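Local structure of fructooligosaccharide ABC transporter substrate-binding protein FusA (Streptococcus pneumoniae, 5G5Y) at residues A[207-212]-A[220-225]; A[193-198]-A[448-453]; A[216-221]-A[484-489]. The protein binds short- and long-chain fructooligosaccharides, preferring tetrasaccharides and larger, and delivers them to the FusBC-MsmK ABC transporter for import. One frame throughout, in Å; residues are numbered along the deposited sequence.

Contact 1: A[207-212]-A[220-225]. With CA (calcium ion), chain D.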
loop_
_atom_site.group_PDB
_atom_site.type_symbol
_atom_site.label_atom_id
_atom_site.label_comp_id
_atom_site.label_asym_id
_atom_site.label_seq_id
_atom_site.Cartn_x
_atom_site.Cartn_y
_atom_site.Cartn_z
ATOM N N ASP A 207 6.548 5.186 7.006
ATOM C CA ASP A 207 5.843 6.428 6.607
ATOM C C ASP A 207 4.867 6.933 7.655
ATOM O O ASP A 207 4.518 8.095 7.613
ATOM C CB ASP A 207 5.166 6.256 5.238
ATOM C CG ASP A 207 6.164 6.236 4.091
ATOM O OD1 ASP A 207 7.352 6.606 4.315
ATOM O OD2 ASP A 207 5.779 5.862 2.955
ATOM N N ASP A 208 4.404 6.074 8.565
ATOM C CA ASP A 208 3.570 6.509 9.709
ATOM C C ASP A 208 4.392 6.913 10.946
ATOM O O ASP A 208 3.828 7.370 11.931
ATOM C CB ASP A 208 2.645 5.384 10.156
ATOM C CG ASP A 208 1.694 4.931 9.061
ATOM O OD1 ASP A 208 1.071 5.779 8.406
ATOM O OD2 ASP A 208 1.569 3.707 8.837
ATOM N N HIS A 209 5.713 6.713 10.897
ATOM C CA HIS A 209 6.602 6.832 12.057
ATOM C C HIS A 209 6.062 6.070 13.264
ATOM O O HIS A 209 6.155 6.545 14.399
ATOM C CB HIS A 209 6.875 8.285 12.421
ATOM C CG HIS A 209 7.295 9.130 11.264
ATOM N ND1 HIS A 209 8.404 8.843 10.499
ATOM C CD2 HIS A 209 6.739 10.237 10.722
ATOM C CE1 HIS A 209 8.482 9.708 9.503
ATOM N NE2 HIS A 209 7.499 10.574 9.627
ATOM N N LEU A 210 5.458 4.919 13.008
ATOM C CA LEU A 210 4.820 4.157 14.071
ATOM C C LEU A 210 5.016 2.663 13.881
ATOM O O LEU A 210 4.580 2.099 12.871
ATOM C CB LEU A 210 3.338 4.487 14.111
ATOM C CG LEU A 210 2.608 4.146 15.391
ATOM C CD1 LEU A 210 2.919 5.172 16.470
ATOM C CD2 LEU A 210 1.108 4.140 15.114
ATOM N N VAL A 211 5.671 2.044 14.866
ATOM C CA VAL A 211 5.772 0.568 14.945
ATOM C C VAL A 211 5.096 0.054 16.215
ATOM O O VAL A 211 4.694 0.847 17.069
ATOM C CB VAL A 211 7.253 0.091 14.846
ATOM C CG1 VAL A 211 7.824 0.481 13.493
ATOM C CG2 VAL A 211 8.103 0.640 15.980
ATOM N N VAL A 212 4.981 -1.270 16.336
ATOM C CA VAL A 212 4.386 -1.900 17.522
ATOM C C VAL A 212 5.423 -2.837 18.080
ATOM O O VAL A 212 5.811 -3.762 17.401
ATOM C CB VAL A 212 3.113 -2.721 17.218
ATOM C CG1 VAL A 212 2.508 -3.276 18.517
ATOM C CG2 VAL A 212 2.096 -1.870 16.499
ATOM N N PHE A 220 6.513 5.586 18.606
ATOM C CA PHE A 220 6.749 6.635 17.605
ATOM C C PHE A 220 8.222 6.595 17.241
ATOM O O PHE A 220 9.076 6.707 18.113
ATOM C CB PHE A 220 6.346 8.001 18.129
ATOM C CG PHE A 220 6.360 9.074 17.096
ATOM C CD1 PHE A 220 5.359 9.144 16.161
ATOM C CD2 PHE A 220 7.371 10.044 17.094
ATOM C CE1 PHE A 220 5.342 10.164 15.223
ATOM C CE2 PHE A 220 7.366 11.055 16.134
ATOM C CZ PHE A 220 6.340 11.098 15.216
ATOM N N THR A 221 8.537 6.350 15.982
ATOM C CA THR A 221 9.911 6.070 15.619
ATOM C C THR A 221 10.782 7.318 15.533
ATOM O O THR A 221 11.990 7.247 15.699
ATOM C CB THR A 221 9.973 5.339 14.282
ATOM O OG1 THR A 221 9.271 6.113 13.321
ATOM C CG2 THR A 221 9.343 3.953 14.389
ATOM N N ALA A 222 10.176 8.464 15.272
ATOM C CA ALA A 222 10.952 9.640 14.980
ATOM C C ALA A 222 11.374 10.499 16.195
ATOM O O ALA A 222 11.911 11.579 16.000
ATOM C CB ALA A 222 10.227 10.462 13.939
ATOM N N ASP A 223 11.178 10.018 17.421
ATOM C CA ASP A 223 11.828 10.611 18.617
ATOM C C ASP A 223 12.762 9.629 19.350
ATOM O O ASP A 223 13.111 9.874 20.486
ATOM C CB ASP A 223 10.767 11.159 19.573
ATOM C CG ASP A 223 9.940 10.057 20.240
ATOM O OD1 ASP A 223 10.045 8.873 19.790
ATOM O OD2 ASP A 223 9.209 10.400 21.201
ATOM N N ASN A 224 13.156 8.526 18.693
ATOM C CA ASN A 224 14.018 7.510 19.306
ATOM C C ASN A 224 15.502 7.897 19.095
ATOM O O ASN A 224 15.861 8.419 18.045
ATOM C CB ASN A 224 13.799 6.149 18.628
ATOM C CG ASN A 224 12.457 5.528 18.960
ATOM O OD1 ASN A 224 11.809 5.862 19.988
ATOM N ND2 ASN A 224 12.046 4.579 18.144
ATOM N N ASP A 225 16.348 7.596 20.068
ATOM C CA ASP A 225 17.806 7.724 19.878
ATOM C C ASP A 225 18.272 6.998 18.613
ATOM O O ASP A 225 19.205 7.445 17.956
ATOM C CB ASP A 225 18.549 7.168 21.076
ATOM C CG ASP A 225 18.340 8.004 22.337
ATOM O OD1 ASP A 225 17.748 9.114 22.259
ATOM O OD2 ASP A 225 18.803 7.542 23.400
HETATM CA CA CA D . 9.647 6.519 20.414
HETATM O O HOH W 1 7.208 6.694 21.252
HETATM O O HOH W 2 10.133 5.183 22.254
HETATM O O HOH W 3 10.166 7.327 22.703
#
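His209 and Thr221 meet at the open end of a β-hairpin, strands 210-212 and 218-220, whose second strand runs into a calcium-binding turn. Thr221 N donates to His209 O at 2.9 Å, and Leu210 and Phe220 follow as an antiparallel non-hydrogen-bonded pair. Phe220 CG stands anti to the backbone N (chi1 -171°), which carries the ring beside His209: CB of His209 sits off-centre over the ring, 3.7 Å from Phe220 CE1, and the imidazole turns an edge toward that face in an offset edge-to-face pair, planes at 67°. Thr221 OG1 lies at the edge of the imidazole, 3.4 Å from His209 CB. Asp205 OD1 bonds to both Thr221 OG1 and His209 ND1 and so ties the two side chains together. Thr221 CG2 packs on both methyls of Val211. Calcium is held by Phe220 O at 2.4 Å, Asp223 OD1 at 2.5 Å and Asn224 OD1 at 2.3 Å, with three waters and Asp219 completing the site; water 1 also accepts from Phe220 N. Asn224 immediately precedes helix 225-239, while Phe220 is packed against helices 429-455, 459-472 and 475-492.

Contact 2: A[193-198]-A[448-453]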
loop_
_atom_site.group_PDB
_atom_site.type_symbol
_atom_site.label_atom_id
_atom_site.label_comp_id
_atom_site.label_asym_id
_atom_site.label_seq_id
_atom_site.Cartn_x
_atom_site.Cartn_y
_atom_site.Cartn_z
ATOM N N ASP A 193 12.051 6.821 -0.649
ATOM C CA ASP A 193 12.747 7.392 0.487
ATOM C C ASP A 193 13.794 6.427 1.062
ATOM O O ASP A 193 13.655 5.223 0.907
ATOM C CB ASP A 193 11.734 7.742 1.589
ATOM C CG ASP A 193 12.363 8.560 2.703
ATOM O OD1 ASP A 193 13.016 9.574 2.358
ATOM O OD2 ASP A 193 12.317 8.178 3.904
ATOM N N PHE A 194 14.780 6.956 1.805
ATOM C CA PHE A 194 15.857 6.182 2.384
ATOM C C PHE A 194 15.549 5.524 3.739
ATOM O O PHE A 194 16.410 4.825 4.271
ATOM C CB PHE A 194 17.172 7.034 2.531
ATOM C CG PHE A 194 17.021 8.268 3.378
ATOM C CD1 PHE A 194 16.957 8.193 4.761
ATOM C CD2 PHE A 194 16.876 9.512 2.786
ATOM C CE1 PHE A 194 16.776 9.341 5.526
ATOM C CE2 PHE A 194 16.699 10.655 3.559
ATOM C CZ PHE A 194 16.673 10.569 4.929
ATOM N N LYS A 195 14.374 5.783 4.324
ATOM C CA LYS A 195 14.123 5.454 5.744
ATOM C C LYS A 195 14.251 3.940 6.050
ATOM O O LYS A 195 14.529 3.560 7.203
ATOM C CB LYS A 195 12.797 6.048 6.264
ATOM C CG LYS A 195 11.538 5.399 5.674
ATOM C CD LYS A 195 10.246 5.841 6.360
ATOM C CE LYS A 195 10.030 7.356 6.389
ATOM N NZ LYS A 195 9.739 7.873 5.016
ATOM N N PHE A 196 14.106 3.082 5.033
ATOM C CA PHE A 196 14.440 1.652 5.162
ATOM C C PHE A 196 15.765 1.359 5.921
ATOM O O PHE A 196 15.874 0.389 6.715
ATOM C CB PHE A 196 14.459 0.994 3.758
ATOM C CG PHE A 196 14.859 -0.437 3.780
ATOM C CD1 PHE A 196 13.944 -1.419 4.168
ATOM C CD2 PHE A 196 16.153 -0.797 3.501
ATOM C CE1 PHE A 196 14.311 -2.751 4.240
ATOM C CE2 PHE A 196 16.536 -2.135 3.581
ATOM C CZ PHE A 196 15.610 -3.106 3.953
ATOM N N LEU A 197 16.775 2.197 5.711
ATOM C CA LEU A 197 18.101 1.948 6.303
ATOM C C LEU A 197 18.145 2.235 7.805
ATOM O O LEU A 197 19.076 1.794 8.475
ATOM C CB LEU A 197 19.195 2.787 5.623
ATOM C CG LEU A 197 19.555 2.389 4.175
ATOM C CD1 LEU A 197 20.729 3.225 3.675
ATOM C CD2 LEU A 197 19.877 0.903 4.036
ATOM N N PHE A 198 17.178 2.977 8.338
ATOM C CA PHE A 198 17.224 3.350 9.764
ATOM C C PHE A 198 17.229 2.156 10.709
ATOM O O PHE A 198 17.792 2.255 11.813
ATOM C CB PHE A 198 16.087 4.326 10.124
ATOM C CG PHE A 198 16.425 5.773 9.809
ATOM C CD1 PHE A 198 17.234 6.120 8.706
ATOM C CD2 PHE A 198 15.960 6.793 10.627
ATOM C CE1 PHE A 198 17.543 7.455 8.434
ATOM C CE2 PHE A 198 16.265 8.124 10.362
ATOM C CZ PHE A 198 17.056 8.458 9.262
ATOM N N ARG A 448 11.117 18.235 7.504
ATOM C CA ARG A 448 11.946 19.439 7.373
ATOM C C ARG A 448 13.204 19.322 8.247
ATOM O O ARG A 448 14.308 19.560 7.775
ATOM C CB ARG A 448 11.164 20.700 7.729
ATOM C CG ARG A 448 12.010 21.972 7.542
ATOM C CD ARG A 448 11.247 23.262 7.804
ATOM N NE ARG A 448 10.790 23.476 9.179
ATOM C CZ ARG A 448 11.521 23.960 10.191
ATOM N NH1 ARG A 448 12.822 24.237 10.060
ATOM N NH2 ARG A 448 10.934 24.165 11.375
ATOM N N LYS A 449 13.045 18.926 9.507
ATOM C CA LYS A 449 14.173 18.812 10.402
ATOM C C LYS A 449 15.129 17.716 9.928
ATOM O O LYS A 449 16.341 17.908 9.926
ATOM C CB LYS A 449 13.700 18.551 11.838
ATOM C CG LYS A 449 12.899 19.707 12.435
ATOM C CD LYS A 449 13.635 21.039 12.428
ATOM C CE LYS A 449 14.966 20.931 13.126
ATOM N NZ LYS A 449 15.572 22.270 13.263
ATOM N N ARG A 450 14.567 16.596 9.475
ATOM C CA ARG A 450 15.370 15.503 8.971
ATOM C C ARG A 450 16.253 15.960 7.783
ATOM O O ARG A 450 17.451 15.638 7.735
ATOM C CB ARG A 450 14.475 14.307 8.626
ATOM C CG ARG A 450 15.193 13.006 8.438
ATOM C CD ARG A 450 14.262 11.954 7.818
ATOM N NE ARG A 450 14.001 12.183 6.402
ATOM C CZ ARG A 450 13.530 11.272 5.537
ATOM N NH1 ARG A 450 13.235 10.039 5.924
ATOM N NH2 ARG A 450 13.395 11.598 4.264
ATOM N N ALA A 451 15.667 16.708 6.855
ATOM C CA ALA A 451 16.378 17.203 5.684
ATOM C C ALA A 451 17.475 18.190 6.135
ATOM O O ALA A 451 18.600 18.118 5.636
ATOM C CB ALA A 451 15.409 17.864 4.720
ATOM N N GLU A 452 17.144 19.083 7.079
ATOM C CA GLU A 452 18.101 20.093 7.579
ATOM C C GLU A 452 19.263 19.454 8.259
ATOM O O GLU A 452 20.404 19.889 8.093
ATOM C CB GLU A 452 17.455 21.041 8.601
ATOM C CG GLU A 452 16.491 22.030 7.992
ATOM C CD GLU A 452 15.761 22.886 9.042
ATOM O OE1 GLU A 452 16.183 22.898 10.233
ATOM O OE2 GLU A 452 14.744 23.545 8.651
ATOM N N TRP A 453 18.994 18.419 9.047
ATOM C CA TRP A 453 20.039 17.711 9.715
ATOM C C TRP A 453 20.981 17.000 8.796
ATOM O O TRP A 453 22.137 16.769 9.175
ATOM C CB TRP A 453 19.486 16.741 10.741
ATOM C CG TRP A 453 18.824 17.467 11.897
ATOM C CD1 TRP A 453 19.169 18.670 12.444
ATOM C CD2 TRP A 453 17.721 16.987 12.647
ATOM N NE1 TRP A 453 18.326 18.978 13.501
ATOM C CE2 TRP A 453 17.447 17.941 13.662
ATOM C CE3 TRP A 453 16.966 15.817 12.600
ATOM C CZ2 TRP A 453 16.434 17.762 14.584
ATOM C CZ3 TRP A 453 15.945 15.645 13.534
ATOM C CH2 TRP A 453 15.703 16.583 14.513
#
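Arg450 meets Asp193 end-on, one terminal nitrogen to each carboxylate oxygen: NH2 to OD1 at 2.8 Å and NH1 to OD2 at 2.9 Å. The NH1 bond is nearly straight (175°) and uses the syn lone pair of OD2; NH2 also comes from the syn side, somewhat out of the carboxylate plane. With the two flat groups only 16° from coplanar, this is a bidentate salt bridge. Phe194 lies over one face of the guanidinium, its CZ above the middle of the group and 3.3 Å from Arg450 CZ, the ring inclined by 28°. Salt bridge at the edge and Phe194 CZ over the face together restrict rotation of the guanidinium. Arg450 reaches this place because its chain is extended through chi2 and bends at chi3.

Asp193 OD2 bears a heavier load, taking Lys195 N at 3.2 Å from one side of the carboxylate plane and Lys195 NZ at 2.8 Å from the other. The first bond closes an Asx turn just ahead of a short 3-10 segment; the second is formed because the lysine chain curls back at chi3 and chi4. Lys195 NZ and Arg450 NH1, 4.2 Å apart, share the carboxylate of Asp193, whose negative charge probably favours both.

Farther out, Asp193 OD1 also accepts from Gly188 N, and Ser187 OG bonds to Arg450 NH2. Asp207 and the hydroxyl of Tyr447, one turn before Arg450 on helix 429-455, hold Lys195 NZ. Phe185 meets the Phe194 ring edge-to-face, and Ile234 of helix 225-239 and Phe268 of strand 264-269 pack on the same phenyl. Tyr227 of helix 225-239 touches Arg450, while Asn191, a substrate-binding residue, lies two positions before Asp193.

Contact 3: A[216-221]-A[484-489]. With CA (calcium ion), chain D.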
loop_
_atom_site.group_PDB
_atom_site.type_symbol
_atom_site.label_atom_id
_atom_site.label_comp_id
_atom_site.label_asym_id
_atom_site.label_seq_id
_atom_site.Cartn_x
_atom_site.Cartn_y
_atom_site.Cartn_z
ATOM N N GLY A 216 3.752 -4.952 23.109
ATOM C CA GLY A 216 2.368 -4.538 22.859
ATOM C C GLY A 216 2.211 -3.024 22.886
ATOM O O GLY A 216 1.103 -2.541 22.892
ATOM N N LYS A 217 3.324 -2.289 22.956
ATOM C CA LYS A 217 3.299 -0.837 23.029
ATOM C C LYS A 217 3.639 -0.212 21.704
ATOM O O LYS A 217 4.640 -0.552 21.064
ATOM C CB LYS A 217 4.231 -0.324 24.126
ATOM C CG LYS A 217 3.823 -0.831 25.518
ATOM C CD LYS A 217 2.316 -0.732 25.798
ATOM C CE LYS A 217 2.020 -0.832 27.297
ATOM N NZ LYS A 217 0.576 -1.098 27.544
ATOM N N VAL A 218 2.809 0.737 21.310
ATOM C CA VAL A 218 3.015 1.447 20.054
ATOM C C VAL A 218 4.242 2.343 20.291
ATOM O O VAL A 218 4.421 2.864 21.386
ATOM C CB VAL A 218 1.774 2.255 19.604
ATOM C CG1 VAL A 218 0.542 1.366 19.460
ATOM C CG2 VAL A 218 1.453 3.396 20.552
ATOM N N ASP A 219 5.098 2.473 19.302
ATOM C CA ASP A 219 6.319 3.303 19.411
ATOM C C ASP A 219 6.414 4.298 18.265
ATOM O O ASP A 219 6.370 3.922 17.080
ATOM C CB ASP A 219 7.540 2.364 19.456
ATOM C CG ASP A 219 8.883 3.095 19.661
ATOM O OD1 ASP A 219 8.914 4.211 20.199
ATOM O OD2 ASP A 219 9.929 2.517 19.304
ATOM N N PHE A 220 6.513 5.586 18.606
ATOM C CA PHE A 220 6.749 6.635 17.605
ATOM C C PHE A 220 8.222 6.595 17.241
ATOM O O PHE A 220 9.076 6.707 18.113
ATOM C CB PHE A 220 6.346 8.001 18.129
ATOM C CG PHE A 220 6.360 9.074 17.096
ATOM C CD1 PHE A 220 5.359 9.144 16.161
ATOM C CD2 PHE A 220 7.371 10.044 17.094
ATOM C CE1 PHE A 220 5.342 10.164 15.223
ATOM C CE2 PHE A 220 7.366 11.055 16.134
ATOM C CZ PHE A 220 6.340 11.098 15.216
ATOM N N THR A 221 8.537 6.350 15.982
ATOM C CA THR A 221 9.911 6.070 15.619
ATOM C C THR A 221 10.782 7.318 15.533
ATOM O O THR A 221 11.990 7.247 15.699
ATOM C CB THR A 221 9.973 5.339 14.282
ATOM O OG1 THR A 221 9.271 6.113 13.321
ATOM C CG2 THR A 221 9.343 3.953 14.389
ATOM N N LYS A 484 -4.755 3.296 22.438
ATOM C CA LYS A 484 -6.112 2.939 22.766
ATOM C C LYS A 484 -6.748 2.025 21.703
ATOM O O LYS A 484 -7.315 0.977 22.016
ATOM C CB LYS A 484 -6.949 4.208 22.981
ATOM C CG LYS A 484 -8.427 3.993 23.306
ATOM C CD LYS A 484 -9.148 5.335 23.473
ATOM C CE LYS A 484 -9.437 5.988 22.134
ATOM N NZ LYS A 484 -10.284 7.209 22.249
ATOM N N TYR A 485 -6.673 2.428 20.455
ATOM C CA TYR A 485 -7.226 1.606 19.390
ATOM C C TYR A 485 -6.490 0.271 19.199
ATOM O O TYR A 485 -7.129 -0.732 18.875
ATOM C CB TYR A 485 -7.313 2.391 18.090
ATOM C CG TYR A 485 -8.431 3.393 18.125
ATOM C CD1 TYR A 485 -9.745 2.993 17.891
ATOM C CD2 TYR A 485 -8.191 4.733 18.437
ATOM C CE1 TYR A 485 -10.783 3.892 17.954
ATOM C CE2 TYR A 485 -9.226 5.646 18.483
ATOM C CZ TYR A 485 -10.528 5.215 18.262
ATOM O OH TYR A 485 -11.594 6.103 18.327
ATOM N N TYR A 486 -5.178 0.263 19.421
ATOM C CA TYR A 486 -4.398 -0.979 19.350
ATOM C C TYR A 486 -4.887 -1.986 20.388
ATOM O O TYR A 486 -5.151 -3.169 20.067
ATOM C CB TYR A 486 -2.898 -0.716 19.503
ATOM C CG TYR A 486 -2.123 -1.995 19.352
ATOM C CD1 TYR A 486 -1.885 -2.515 18.101
ATOM C CD2 TYR A 486 -1.688 -2.733 20.455
ATOM C CE1 TYR A 486 -1.211 -3.707 17.926
ATOM C CE2 TYR A 486 -0.989 -3.953 20.281
ATOM C CZ TYR A 486 -0.774 -4.428 18.990
ATOM O OH TYR A 486 -0.124 -5.630 18.678
ATOM N N ASP A 487 -5.044 -1.503 21.627
ATOM C CA ASP A 487 -5.521 -2.358 22.704
ATOM C C ASP A 487 -6.931 -2.854 22.402
ATOM O O ASP A 487 -7.197 -4.031 22.589
ATOM C CB ASP A 487 -5.468 -1.654 24.077
ATOM C CG ASP A 487 -4.033 -1.268 24.500
ATOM O OD1 ASP A 487 -3.028 -1.796 23.948
ATOM O OD2 ASP A 487 -3.900 -0.436 25.408
ATOM N N GLN A 488 -7.827 -1.990 21.939
ATOM C CA GLN A 488 -9.180 -2.438 21.573
ATOM C C GLN A 488 -9.180 -3.517 20.456
ATOM O O GLN A 488 -9.920 -4.505 20.521
ATOM C CB GLN A 488 -10.046 -1.257 21.144
ATOM C CG GLN A 488 -10.473 -0.351 22.282
ATOM C CD GLN A 488 -11.198 0.920 21.829
ATOM O OE1 GLN A 488 -11.447 1.139 20.631
ATOM N NE2 GLN A 488 -11.531 1.778 22.798
ATOM N N TYR A 489 -8.380 -3.298 19.416
ATOM C CA TYR A 489 -8.195 -4.287 18.343
ATOM C C TYR A 489 -7.771 -5.662 18.863
ATOM O O TYR A 489 -8.339 -6.687 18.445
ATOM C CB TYR A 489 -7.176 -3.775 17.325
ATOM C CG TYR A 489 -6.885 -4.716 16.207
ATOM C CD1 TYR A 489 -7.739 -4.838 15.124
ATOM C CD2 TYR A 489 -5.747 -5.489 16.234
ATOM C CE1 TYR A 489 -7.440 -5.715 14.079
ATOM C CE2 TYR A 489 -5.432 -6.345 15.202
ATOM C CZ TYR A 489 -6.284 -6.458 14.133
ATOM O OH TYR A 489 -5.919 -7.341 13.165
HETATM CA CA CA D . 9.647 6.519 20.414
HETATM O O HOH W 4 -1.113 -3.749 24.059
HETATM O O HOH W 5 -1.803 -0.203 26.814
HETATM O O HOH W 1 7.208 6.694 21.252
HETATM O O HOH W 2 10.133 5.183 22.254
HETATM O O HOH W 3 10.166 7.327 22.703
#
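The Tyr486 ring has water 4 in plane at its edge, while Gly216 O and Val218 CG1 approach it obliquely. Gly216 O lies 3.6 Å from Tyr486 CE2, and no direct hydrogen bond crosses between the two segments. With CG anti to the backbone N (chi1 -177°), the tyrosine projects from its helix toward the hairpin, where it and the Val218 side chain run antiparallel alongside each other, with Val218 CG1 4.0 Å from Tyr486 CB.

Polar links are made through water. Water 4 donates to Gly216 O at 2.8 Å and to Asp487 OD1 at 2.7 Å. Water 5 accepts from Lys217 NZ at 2.6 Å and donates to Asp487 OD2 at 2.5 Å, standing between charges whose atoms, Lys217 NZ and Asp487 OD2, are 5.0 Å apart. Gln483, one turn earlier on the helix, reinforces this side: its NE2 bonds to Gly216 O and Asp487 OD1, and its OE1 accepts from Val218 N.

Gly216 sits in the turn leading to strand 218-220. The arrangement is a β-hairpin laid against helix 475-492, and next along the strand Asp219 OD1 and Phe220 O are ligands of the calcium ion.

Overall arrangement
Contacts 1 and 3 share Phe220 and Thr221: contact 1 lies within one hairpin and contact 3 sets its second strand against helix 475-492; their centres are about 12 Å apart. Val211 O and Asp219 N, 2.8 Å apart, probably join the hairpin strands by a hydrogen bond, and Val212 CG1 packs 3.5 Å from Tyr486 CZ. Both contacts supply ligands to the same calcium: Asp219 from 216-221, Asp223 and Asn224 from 220-225, and the shared Phe220. Contact 2 connects to contact 1 through the salt bridge of Lys195 NZ with Asp207 OD1, at 2.8 Å; its centre is about 24 Å from that of contact 3. The Asp193 side chain lies about 7 Å from that of substrate-binding Asn191.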